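Local coordinates for hypothetical protein PH0435 (Pyrococcus horikoshii, PDB 2YV4) that forms the C-terminal Sua5 domain of a protein that probably makes threonylcarbamoyl-AMP for tRNA modification, at residues V6-G11 / L88-R93; T21-E26 / V75-G80; G35-E40 / K59-A64; F47-L50 / E55-A58. All blocks are in the same frame, centred on the assembly; numbering follows the deposited sequence.

Contact 1: V6-G11 / L88-R93; sequences VIVVEG and LAVMNR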
loop_
_atom_site.group_PDB
_atom_site.type_symbol
_atom_site.label_atom_id
_atom_site.label_comp_id
_atom_site.label_asym_id
_atom_site.label_seq_id
_atom_site.Cartn_x
_atom_site.Cartn_y
_atom_site.Cartn_z
ATOM N N VAL A 6 -8.053 2.634 -1.799
ATOM C CA VAL A 6 -7.025 1.865 -1.121
ATOM C C VAL A 6 -7.058 0.407 -1.570
ATOM O O VAL A 6 -8.120 -0.224 -1.615
ATOM C CB VAL A 6 -7.194 1.966 0.408
ATOM C CG1 VAL A 6 -6.190 1.067 1.119
ATOM C CG2 VAL A 6 -7.001 3.421 0.839
ATOM N N ILE A 7 -5.891 -0.108 -1.940
ATOM C CA ILE A 7 -5.761 -1.491 -2.379
ATOM C C ILE A 7 -4.674 -2.170 -1.562
ATOM O O ILE A 7 -3.522 -1.735 -1.569
ATOM C CB ILE A 7 -5.344 -1.598 -3.860
ATOM C CG1 ILE A 7 -6.375 -0.907 -4.754
ATOM C CG2 ILE A 7 -5.183 -3.069 -4.240
ATOM C CD1 ILE A 7 -6.016 -0.941 -6.225
ATOM N N VAL A 8 -5.043 -3.235 -0.860
ATOM C CA VAL A 8 -4.084 -3.982 -0.060
ATOM C C VAL A 8 -3.670 -5.228 -0.843
ATOM O O VAL A 8 -4.518 -6.030 -1.231
ATOM C CB VAL A 8 -4.706 -4.425 1.282
ATOM C CG1 VAL A 8 -3.680 -5.212 2.098
ATOM C CG2 VAL A 8 -5.199 -3.218 2.046
ATOM N N VAL A 9 -2.372 -5.380 -1.094
ATOM C CA VAL A 9 -1.877 -6.552 -1.813
ATOM C C VAL A 9 -1.236 -7.483 -0.783
ATOM O O VAL A 9 -0.232 -7.140 -0.150
ATOM C CB VAL A 9 -0.843 -6.165 -2.887
ATOM C CG1 VAL A 9 -0.282 -7.425 -3.554
ATOM C CG2 VAL A 9 -1.504 -5.270 -3.928
ATOM N N GLU A 10 -1.827 -8.663 -0.623
ATOM C CA GLU A 10 -1.354 -9.627 0.366
ATOM C C GLU A 10 -0.807 -10.934 -0.189
ATOM O O GLU A 10 -1.102 -11.326 -1.320
ATOM C CB GLU A 10 -2.488 -9.937 1.346
ATOM C CG GLU A 10 -3.831 -10.077 0.661
ATOM C CD GLU A 10 -4.820 -10.898 1.456
ATOM O OE1 GLU A 10 -5.136 -10.520 2.605
ATOM O OE2 GLU A 10 -5.285 -11.929 0.919
ATOM N N GLY A 11 -0.023 -11.614 0.638
ATOM C CA GLY A 11 0.570 -12.877 0.246
ATOM C C GLY A 11 2.017 -12.926 0.690
ATOM O O GLY A 11 2.479 -12.020 1.390
ATOM N N LEU A 88 -1.819 -8.580 8.055
ATOM C CA LEU A 88 -2.935 -8.624 8.995
ATOM C C LEU A 88 -3.037 -7.302 9.753
ATOM O O LEU A 88 -4.135 -6.769 9.944
ATOM C CB LEU A 88 -2.760 -9.777 9.987
ATOM C CG LEU A 88 -3.733 -9.790 11.170
ATOM C CD1 LEU A 88 -5.172 -9.744 10.660
ATOM C CD2 LEU A 88 -3.499 -11.033 12.016
ATOM N N ALA A 89 -1.893 -6.770 10.179
ATOM C CA ALA A 89 -1.872 -5.508 10.908
ATOM C C ALA A 89 -2.420 -4.389 10.035
ATOM O O ALA A 89 -3.154 -3.525 10.517
ATOM C CB ALA A 89 -0.446 -5.173 11.356
ATOM N N VAL A 90 -2.050 -4.394 8.756
ATOM C CA VAL A 90 -2.533 -3.374 7.830
ATOM C C VAL A 90 -4.057 -3.402 7.775
ATOM O O VAL A 90 -4.713 -2.370 7.924
ATOM C CB VAL A 90 -1.980 -3.591 6.399
ATOM C CG1 VAL A 90 -2.713 -2.685 5.413
ATOM C CG2 VAL A 90 -0.483 -3.284 6.364
HETATM N N MSE A 91 -4.620 -4.588 7.565
HETATM C CA MSE A 91 -6.070 -4.732 7.492
HETATM C C MSE A 91 -6.741 -4.329 8.808
HETATM O O MSE A 91 -7.781 -3.676 8.800
HETATM C CB MSE A 91 -6.449 -6.173 7.110
HETATM C CG MSE A 91 -6.107 -6.547 5.657
HETATM SE SE MSE A 91 -6.934 -8.221 5.064
HETATM C CE MSE A 91 -8.733 -7.731 5.465
ATOM N N ASN A 92 -6.147 -4.713 9.935
ATOM C CA ASN A 92 -6.709 -4.352 11.238
ATOM C C ASN A 92 -6.794 -2.836 11.403
ATOM O O ASN A 92 -7.842 -2.297 11.761
ATOM C CB ASN A 92 -5.862 -4.943 12.369
ATOM C CG ASN A 92 -6.059 -6.435 12.523
ATOM O OD1 ASN A 92 -5.291 -7.107 13.210
ATOM N ND2 ASN A 92 -7.103 -6.964 11.889
ATOM N N ARG A 93 -5.689 -2.147 11.140
ATOM C CA ARG A 93 -5.652 -0.691 11.263
ATOM C C ARG A 93 -6.565 -0.031 10.227
ATOM O O ARG A 93 -6.991 1.113 10.393
ATOM C CB ARG A 93 -4.214 -0.192 11.085
ATOM C CG ARG A 93 -4.045 1.319 11.133
ATOM C CD ARG A 93 -4.459 1.901 12.473
ATOM N NE ARG A 93 -4.199 3.338 12.533
ATOM C CZ ARG A 93 -4.619 4.138 13.509
ATOM N NH1 ARG A 93 -5.328 3.645 14.518
ATOM N NH2 ARG A 93 -4.327 5.433 13.479
#

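Contact 2: T21-E26 / V75-G80; sequences TELVKE and VVIAEG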
loop_
_atom_site.group_PDB
_atom_site.type_symbol
_atom_site.label_atom_id
_atom_site.label_comp_id
_atom_site.label_asym_id
_atom_site.label_seq_id
_atom_site.Cartn_x
_atom_site.Cartn_y
_atom_site.Cartn_z
ATOM N N THR A 21 4.521 -4.378 -8.228
ATOM C CA THR A 21 5.237 -3.841 -9.383
ATOM C C THR A 21 4.304 -3.831 -10.592
ATOM O O THR A 21 4.231 -2.844 -11.331
ATOM C CB THR A 21 6.466 -4.699 -9.717
ATOM O OG1 THR A 21 7.300 -4.796 -8.558
ATOM C CG2 THR A 21 7.260 -4.079 -10.868
ATOM N N GLU A 22 3.583 -4.936 -10.768
ATOM C CA GLU A 22 2.642 -5.106 -11.868
ATOM C C GLU A 22 1.507 -4.087 -11.812
ATOM O O GLU A 22 1.209 -3.430 -12.808
ATOM C CB GLU A 22 2.057 -6.525 -11.835
ATOM C CG GLU A 22 1.037 -6.822 -12.928
ATOM C CD GLU A 22 0.245 -8.097 -12.658
ATOM O OE1 GLU A 22 -0.536 -8.517 -13.538
ATOM O OE2 GLU A 22 0.397 -8.678 -11.563
ATOM N N LEU A 23 0.878 -3.959 -10.646
ATOM C CA LEU A 23 -0.228 -3.025 -10.467
ATOM C C LEU A 23 0.161 -1.565 -10.710
ATOM O O LEU A 23 -0.594 -0.813 -11.328
ATOM C CB LEU A 23 -0.828 -3.165 -9.061
ATOM C CG LEU A 23 -1.726 -4.378 -8.803
ATOM C CD1 LEU A 23 -2.107 -4.429 -7.330
ATOM C CD2 LEU A 23 -2.977 -4.293 -9.676
ATOM N N VAL A 24 1.323 -1.161 -10.206
ATOM C CA VAL A 24 1.786 0.205 -10.397
ATOM C C VAL A 24 1.844 0.527 -11.894
ATOM O O VAL A 24 1.295 1.535 -12.344
ATOM C CB VAL A 24 3.171 0.411 -9.748
ATOM C CG1 VAL A 24 3.804 1.710 -10.240
ATOM C CG2 VAL A 24 3.021 0.449 -8.224
ATOM N N LYS A 25 2.491 -0.337 -12.668
ATOM C CA LYS A 25 2.588 -0.121 -14.105
ATOM C C LYS A 25 1.194 -0.028 -14.712
ATOM O O LYS A 25 0.921 0.859 -15.517
ATOM C CB LYS A 25 3.364 -1.261 -14.769
ATOM C CG LYS A 25 4.845 -1.253 -14.471
ATOM C CD LYS A 25 5.499 -2.521 -14.988
ATOM C CE LYS A 25 6.969 -2.582 -14.617
ATOM N NZ LYS A 25 7.570 -3.873 -15.045
ATOM N N GLU A 26 0.312 -0.943 -14.318
ATOM C CA GLU A 26 -1.052 -0.950 -14.827
ATOM C C GLU A 26 -1.778 0.352 -14.514
ATOM O O GLU A 26 -2.403 0.950 -15.391
ATOM C CB GLU A 26 -1.831 -2.125 -14.238
ATOM C CG GLU A 26 -1.574 -3.458 -14.927
ATOM C CD GLU A 26 -2.131 -4.634 -14.140
ATOM O OE1 GLU A 26 -3.142 -4.448 -13.428
ATOM O OE2 GLU A 26 -1.565 -5.745 -14.236
ATOM N N VAL A 75 -4.809 6.365 -6.351
ATOM C CA VAL A 75 -4.874 5.039 -5.746
ATOM C C VAL A 75 -3.654 4.780 -4.866
ATOM O O VAL A 75 -2.526 5.100 -5.240
ATOM C CB VAL A 75 -4.948 3.940 -6.829
ATOM C CG1 VAL A 75 -5.009 2.559 -6.183
ATOM C CG2 VAL A 75 -6.166 4.169 -7.710
ATOM N N VAL A 76 -3.896 4.207 -3.692
ATOM C CA VAL A 76 -2.836 3.887 -2.748
ATOM C C VAL A 76 -2.768 2.377 -2.590
ATOM O O VAL A 76 -3.769 1.737 -2.284
ATOM C CB VAL A 76 -3.103 4.511 -1.350
ATOM C CG1 VAL A 76 -2.065 4.016 -0.341
ATOM C CG2 VAL A 76 -3.052 6.027 -1.435
ATOM N N ILE A 77 -1.594 1.808 -2.818
ATOM C CA ILE A 77 -1.414 0.369 -2.662
ATOM C C ILE A 77 -0.681 0.163 -1.350
ATOM O O ILE A 77 0.398 0.719 -1.140
ATOM C CB ILE A 77 -0.567 -0.227 -3.801
ATOM C CG1 ILE A 77 -1.281 -0.023 -5.142
ATOM C CG2 ILE A 77 -0.314 -1.713 -3.537
ATOM C CD1 ILE A 77 -0.440 -0.421 -6.356
ATOM N N ALA A 78 -1.284 -0.607 -0.451
ATOM C CA ALA A 78 -0.660 -0.887 0.833
ATOM C C ALA A 78 -0.127 -2.308 0.778
ATOM O O ALA A 78 -0.874 -3.248 0.537
ATOM C CB ALA A 78 -1.679 -0.741 1.966
ATOM N N GLU A 79 1.174 -2.444 0.982
ATOM C CA GLU A 79 1.852 -3.735 0.964
ATOM C C GLU A 79 1.440 -4.543 2.200
ATOM O O GLU A 79 1.641 -4.093 3.323
ATOM C CB GLU A 79 3.360 -3.486 0.972
ATOM C CG GLU A 79 4.234 -4.683 0.705
ATOM C CD GLU A 79 5.703 -4.302 0.720
ATOM O OE1 GLU A 79 6.073 -3.351 -0.008
ATOM O OE2 GLU A 79 6.484 -4.942 1.460
ATOM N N GLY A 80 0.861 -5.724 1.991
ATOM C CA GLY A 80 0.443 -6.551 3.114
ATOM C C GLY A 80 1.040 -7.949 3.071
ATOM O O GLY A 80 0.338 -8.916 2.761
#

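Contact 3: G35-E40 / K59-A64; sequences GVIGSE and KNLFKA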
loop_
_atom_site.group_PDB
_atom_site.type_symbol
_atom_site.label_atom_id
_atom_site.label_comp_id
_atom_site.label_asym_id
_atom_site.label_seq_id
_atom_site.Cartn_x
_atom_site.Cartn_y
_atom_site.Cartn_z
ATOM N N GLY A 35 0.392 5.663 -5.389
ATOM C CA GLY A 35 1.293 5.720 -4.255
ATOM C C GLY A 35 1.396 4.356 -3.606
ATOM O O GLY A 35 0.453 3.566 -3.630
ATOM N N VAL A 36 2.558 4.062 -3.047
ATOM C CA VAL A 36 2.760 2.796 -2.380
ATOM C C VAL A 36 3.179 3.033 -0.942
ATOM O O VAL A 36 4.044 3.864 -0.662
ATOM C CB VAL A 36 3.856 1.955 -3.067
ATOM C CG1 VAL A 36 4.320 0.826 -2.128
ATOM C CG2 VAL A 36 3.323 1.374 -4.373
ATOM N N ILE A 37 2.531 2.323 -0.032
ATOM C CA ILE A 37 2.892 2.384 1.373
ATOM C C ILE A 37 3.407 0.964 1.581
ATOM O O ILE A 37 2.622 0.016 1.644
ATOM C CB ILE A 37 1.676 2.626 2.290
ATOM C CG1 ILE A 37 1.000 3.951 1.929
ATOM C CG2 ILE A 37 2.131 2.665 3.744
ATOM C CD1 ILE A 37 -0.229 4.253 2.782
ATOM N N GLY A 38 4.728 0.813 1.644
ATOM C CA GLY A 38 5.299 -0.511 1.811
ATOM C C GLY A 38 6.770 -0.494 2.174
ATOM O O GLY A 38 7.238 0.435 2.834
ATOM N N SER A 39 7.498 -1.519 1.739
ATOM C CA SER A 39 8.924 -1.638 2.033
ATOM C C SER A 39 9.792 -0.949 0.975
ATOM O O SER A 39 10.975 -0.684 1.211
ATOM C CB SER A 39 9.311 -3.115 2.149
ATOM O OG SER A 39 9.000 -3.817 0.958
ATOM N N GLU A 40 9.203 -0.680 -0.188
ATOM C CA GLU A 40 9.885 0.007 -1.287
ATOM C C GLU A 40 8.849 0.605 -2.242
ATOM O O GLU A 40 7.672 0.268 -2.173
ATOM C CB GLU A 40 10.831 -0.937 -2.035
ATOM C CG GLU A 40 10.182 -2.176 -2.609
ATOM C CD GLU A 40 11.185 -3.061 -3.319
ATOM O OE1 GLU A 40 11.781 -2.598 -4.313
ATOM O OE2 GLU A 40 11.386 -4.214 -2.882
ATOM N N LYS A 59 1.297 2.479 13.851
ATOM C CA LYS A 59 1.751 3.843 14.063
ATOM C C LYS A 59 1.905 4.701 12.807
ATOM O O LYS A 59 1.579 5.886 12.828
ATOM C CB LYS A 59 3.085 3.828 14.818
ATOM C CG LYS A 59 3.608 5.208 15.178
ATOM C CD LYS A 59 4.997 5.152 15.800
ATOM C CE LYS A 59 5.487 6.556 16.152
ATOM N NZ LYS A 59 6.859 6.560 16.735
ATOM N N ASN A 60 2.391 4.114 11.717
ATOM C CA ASN A 60 2.624 4.877 10.487
ATOM C C ASN A 60 1.522 4.910 9.425
ATOM O O ASN A 60 1.446 5.856 8.643
ATOM C CB ASN A 60 3.899 4.383 9.786
ATOM C CG ASN A 60 5.092 4.293 10.714
ATOM O OD1 ASN A 60 5.344 5.195 11.514
ATOM N ND2 ASN A 60 5.849 3.203 10.595
ATOM N N LEU A 61 0.680 3.883 9.382
ATOM C CA LEU A 61 -0.350 3.803 8.345
ATOM C C LEU A 61 -1.165 5.063 8.063
ATOM O O LEU A 61 -1.158 5.564 6.936
ATOM C CB LEU A 61 -1.294 2.628 8.623
ATOM C CG LEU A 61 -2.258 2.319 7.475
ATOM C CD1 LEU A 61 -1.467 2.099 6.187
ATOM C CD2 LEU A 61 -3.083 1.090 7.817
ATOM N N PHE A 62 -1.872 5.574 9.066
ATOM C CA PHE A 62 -2.692 6.767 8.866
ATOM C C PHE A 62 -1.861 8.000 8.512
ATOM O O PHE A 62 -2.304 8.866 7.752
ATOM C CB PHE A 62 -3.564 7.012 10.104
ATOM C CG PHE A 62 -4.818 6.173 10.132
ATOM C CD1 PHE A 62 -4.813 4.871 9.632
ATOM C CD2 PHE A 62 -6.002 6.682 10.659
ATOM C CE1 PHE A 62 -5.967 4.088 9.656
ATOM C CE2 PHE A 62 -7.163 5.907 10.688
ATOM C CZ PHE A 62 -7.145 4.605 10.185
ATOM N N LYS A 63 -0.656 8.084 9.056
ATOM C CA LYS A 63 0.218 9.202 8.736
ATOM C C LYS A 63 0.576 9.069 7.254
ATOM O O LYS A 63 0.645 10.059 6.523
ATOM C CB LYS A 63 1.487 9.148 9.593
ATOM C CG LYS A 63 2.519 10.208 9.245
ATOM C CD LYS A 63 3.642 10.248 10.273
ATOM C CE LYS A 63 4.679 11.294 9.898
ATOM N NZ LYS A 63 4.059 12.636 9.708
ATOM N N ALA A 64 0.785 7.830 6.815
ATOM C CA ALA A 64 1.131 7.552 5.420
ATOM C C ALA A 64 -0.021 7.928 4.495
ATOM O O ALA A 64 0.178 8.564 3.455
ATOM C CB ALA A 64 1.472 6.080 5.255
#

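Contact 4: F47-L50 / E55-A58; sequences FFFL and EEVA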
loop_
_atom_site.group_PDB
_atom_site.type_symbol
_atom_site.label_atom_id
_atom_site.label_comp_id
_atom_site.label_asym_id
_atom_site.label_seq_id
_atom_site.Cartn_x
_atom_site.Cartn_y
_atom_site.Cartn_z
ATOM N N PHE A 47 5.856 7.444 -2.463
ATOM C CA PHE A 47 6.197 6.357 -1.558
ATOM C C PHE A 47 6.282 6.811 -0.106
ATOM O O PHE A 47 6.714 7.925 0.185
ATOM C CB PHE A 47 7.524 5.708 -1.973
ATOM C CG PHE A 47 8.040 4.697 -0.979
ATOM C CD1 PHE A 47 9.093 5.012 -0.129
ATOM C CD2 PHE A 47 7.427 3.454 -0.849
ATOM C CE1 PHE A 47 9.528 4.106 0.840
ATOM C CE2 PHE A 47 7.853 2.543 0.115
ATOM C CZ PHE A 47 8.902 2.867 0.960
ATOM N N PHE A 48 5.848 5.941 0.796
ATOM C CA PHE A 48 5.907 6.219 2.229
ATOM C C PHE A 48 6.157 4.863 2.877
ATOM O O PHE A 48 5.462 3.890 2.576
ATOM C CB PHE A 48 4.588 6.807 2.732
ATOM C CG PHE A 48 4.695 7.491 4.079
ATOM C CD1 PHE A 48 4.691 8.882 4.169
ATOM C CD2 PHE A 48 4.783 6.745 5.251
ATOM C CE1 PHE A 48 4.770 9.523 5.410
ATOM C CE2 PHE A 48 4.863 7.374 6.497
ATOM C CZ PHE A 48 4.854 8.765 6.577
ATOM N N PHE A 49 7.159 4.796 3.744
ATOM C CA PHE A 49 7.509 3.552 4.417
ATOM C C PHE A 49 6.418 3.036 5.358
ATOM O O PHE A 49 5.931 3.762 6.228
ATOM C CB PHE A 49 8.823 3.739 5.186
ATOM C CG PHE A 49 9.298 2.498 5.879
ATOM C CD1 PHE A 49 9.406 1.300 5.183
ATOM C CD2 PHE A 49 9.655 2.529 7.224
ATOM C CE1 PHE A 49 9.866 0.146 5.820
ATOM C CE2 PHE A 49 10.114 1.382 7.867
ATOM C CZ PHE A 49 10.219 0.192 7.164
ATOM N N LEU A 50 6.049 1.769 5.187
ATOM C CA LEU A 50 5.006 1.155 6.005
ATOM C C LEU A 50 5.461 0.842 7.421
ATOM O O LEU A 50 4.709 1.017 8.381
ATOM C CB LEU A 50 4.521 -0.144 5.352
ATOM C CG LEU A 50 3.552 -1.027 6.150
ATOM C CD1 LEU A 50 2.173 -0.368 6.220
ATOM C CD2 LEU A 50 3.442 -2.387 5.484
ATOM N N GLU A 55 3.764 -3.103 15.259
ATOM C CA GLU A 55 3.660 -1.852 16.005
ATOM C C GLU A 55 3.884 -0.638 15.106
ATOM O O GLU A 55 3.187 0.368 15.225
ATOM C CB GLU A 55 4.670 -1.821 17.158
ATOM C CG GLU A 55 4.816 -0.443 17.794
ATOM C CD GLU A 55 5.611 -0.458 19.088
ATOM O OE1 GLU A 55 6.772 -0.926 19.078
ATOM O OE2 GLU A 55 5.073 0.005 20.118
ATOM N N GLU A 56 4.863 -0.732 14.213
ATOM C CA GLU A 56 5.153 0.367 13.304
ATOM C C GLU A 56 4.003 0.595 12.336
ATOM O O GLU A 56 3.669 1.734 12.023
ATOM C CB GLU A 56 6.445 0.096 12.529
ATOM C CG GLU A 56 7.700 0.283 13.369
ATOM C CD GLU A 56 8.967 0.008 12.586
ATOM O OE1 GLU A 56 9.178 0.659 11.539
ATOM O OE2 GLU A 56 9.753 -0.858 13.021
ATOM N N VAL A 57 3.392 -0.489 11.865
ATOM C CA VAL A 57 2.271 -0.370 10.943
ATOM C C VAL A 57 1.153 0.440 11.588
ATOM O O VAL A 57 0.658 1.412 11.014
ATOM C CB VAL A 57 1.720 -1.757 10.548
ATOM C CG1 VAL A 57 0.351 -1.608 9.879
ATOM C CG2 VAL A 57 2.698 -2.453 9.599
ATOM N N ALA A 58 0.758 0.028 12.787
ATOM C CA ALA A 58 -0.307 0.702 13.515
ATOM C C ALA A 58 0.013 2.179 13.701
ATOM O O ALA A 58 -0.880 3.030 13.694
ATOM C CB ALA A 58 -0.507 0.034 14.875
#

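Contact 1: V6-G11 / L88-R93
V8 and V90 face each other between the strand and the helix, each with its CB directed at the other segment. One methyl from each side closes the gap: CG2 of V8 lies 4.2 Å from CG1 of V90. This is a light touch, and the backbones stay well apart, with the CA atoms of V8 and M91 7.8 Å from each other. The second meeting is between longer chains. E10 and M91, a selenomethionine, cross obliquely, and OE1 of E10 comes to 3.8 Å from SE of M91. The E10 CG sits between the backbone N and the carbonyl carbon (chi1 41°), and the chain then runs extended to the carboxylate. M91 bends at its last torsion (chi3 55°). Its methyl CE therefore turns from the carboxylate and stays 5.4 Å from OE1 of E10, leaving the selenium as the nearer atom. The contact is buried at the valine pair and more open at E10 and M91. Both E10 and M91 also touch I102 of strand 101-104. Helix 86-93 thus lies over strand 5-11 while linking the two strands that flank it, 75-81 and 101-104. This is a beta-alpha-beta crossover of a parallel alpha/beta sheet.

Contact 2: T21-E26 / V75-G80
I77, the strand residue that meets L23 and V24, is fixed first by its backbone: its N donates to the O of G35 in the neighbouring strand, 2.8 Å away. With the main chain tied into the sheet, the side chain is sent out toward the helix. CG1 of I77 stands beside the backbone N, opposite the carbonyl carbon (chi1 -62°). The chain then continues extended, so CD1 is the atom that reaches farthest. This one methyl makes both close contacts. It rests 3.9 Å from CB of L23, near the root of that side chain, and 4.0 Å from CG2 of V24, at the end of a branch. CD1 thus sits against two consecutive helix residues, close to the helix backbone. The CA atoms of V24 and I77 are 8.4 Å apart, a gap that the isoleucine largely spans. The leucine and valine also serve strands on the two flanks of 75-81: L23 packs on V9, and V24 on V34 and V36. Helix 13-29 joins strands 5-11 and 34-38, and here it lies over the strand between them. The chemistry across the interface is wholly aliphatic. Cohesion here probably comes from burying these methyls away from water. No polar bond between the two segments helps to hold the helix, and I77 is one of several sheet side chains that probably seat it.

Contact 3: G35-E40 / K59-A64
I37 and A64 meet with no flat group between them. The ring that segment 59-64 does carry, F62, has its CB directed away from the strand and makes a cation-pi contact with R93. The meeting itself is methyl against methyl. CD1 of I37 lies 3.5 Å from CB of A64, which is close for two carbons, and CG2 of I37 is 3.8 Å from the same CB. The alanine methyl is therefore set against both branches of the isoleucine. CG1 is opposite the carbonyl carbon (chi1 -60°) and the chain is extended beyond it, which carries CD1 to the helix. There it also approaches L61, whose CD1 is 4.2 Å from CD1 of I37. The small A64 lets the helix come near, with 6.8 Å between the CA atoms of I37 and A64. Cut back to an alanine here, I37 would lose both branches, and the methyl of A64 and CD1 of L61 would probably be left facing a gap. L65 and M68, further along helix 54-70, also touch I37. All three residues of the contact are buried and apolar, which suggests that close fit and exclusion of water help to hold helix 54-70 on strand 34-38.

Contact 4: F47-L50 / E55-A58
L50 turns its CG anti to the backbone N (chi1 172°), and this lays the isobutyl group against V57. On the helix side, CG2 of V57 stands beside the backbone N and is the branch that does the touching. It lies 3.8 Å from CG of L50, with CD1 of L50 at 4.0 Å and CD2 at 4.2 Å. One valine methyl is thus set into the fork of the leucine. The backbones are close too: the carbonyl O of L50 is 3.8 Å from CA of V57. The same O receives a weak hydrogen bond from ND2 of N60, one turn further along the helix. Nearer the surface, F49 and E56 meet more loosely. E56 stretches out extended beyond CG and brings OE1 to 3.9 Å from CE2 of F49. Ring and carboxylate planes are 61° apart. The carboxylate is also tied back toward the start of its own helix, where OE2 bonds weakly to OG of S52. The backbone N of E56 is held by OG of S53. The contact closes the short turn from strand 46-49 into helix 54-70. Its inner half is apolar, and V90 of helix 86-93 adds to it by touching both L50 and V57. The outer half brings a carboxylate beside an exposed ring, so the firm hold probably comes from the leucine and valine, with F49 and E56 bordering it.

Along the chain, the segments of contact 4 fall between those of contact 3, those of contact 3 between those of contact 2, and so outward to contact 1. All four reach one parallel sheet. Contacts 3 and 4 share helix 54-70, and their centres are about 4 Å apart. Contacts 2 and 3, about 12 Å apart between centres, use neighbouring strands 75-81 and 34-38 and flank the middle of the molecule. Contact 1 uses strand 5-11, on the other side of 75-81. Contact 4 uses strand 46-49, at one edge. Helix 13-29 covers one face of the sheet, and helices 54-70 and 86-93 the other. Together they describe a compact three-layer alpha/beta domain, consistent with a Rossmann-like Sua5 C-terminal domain.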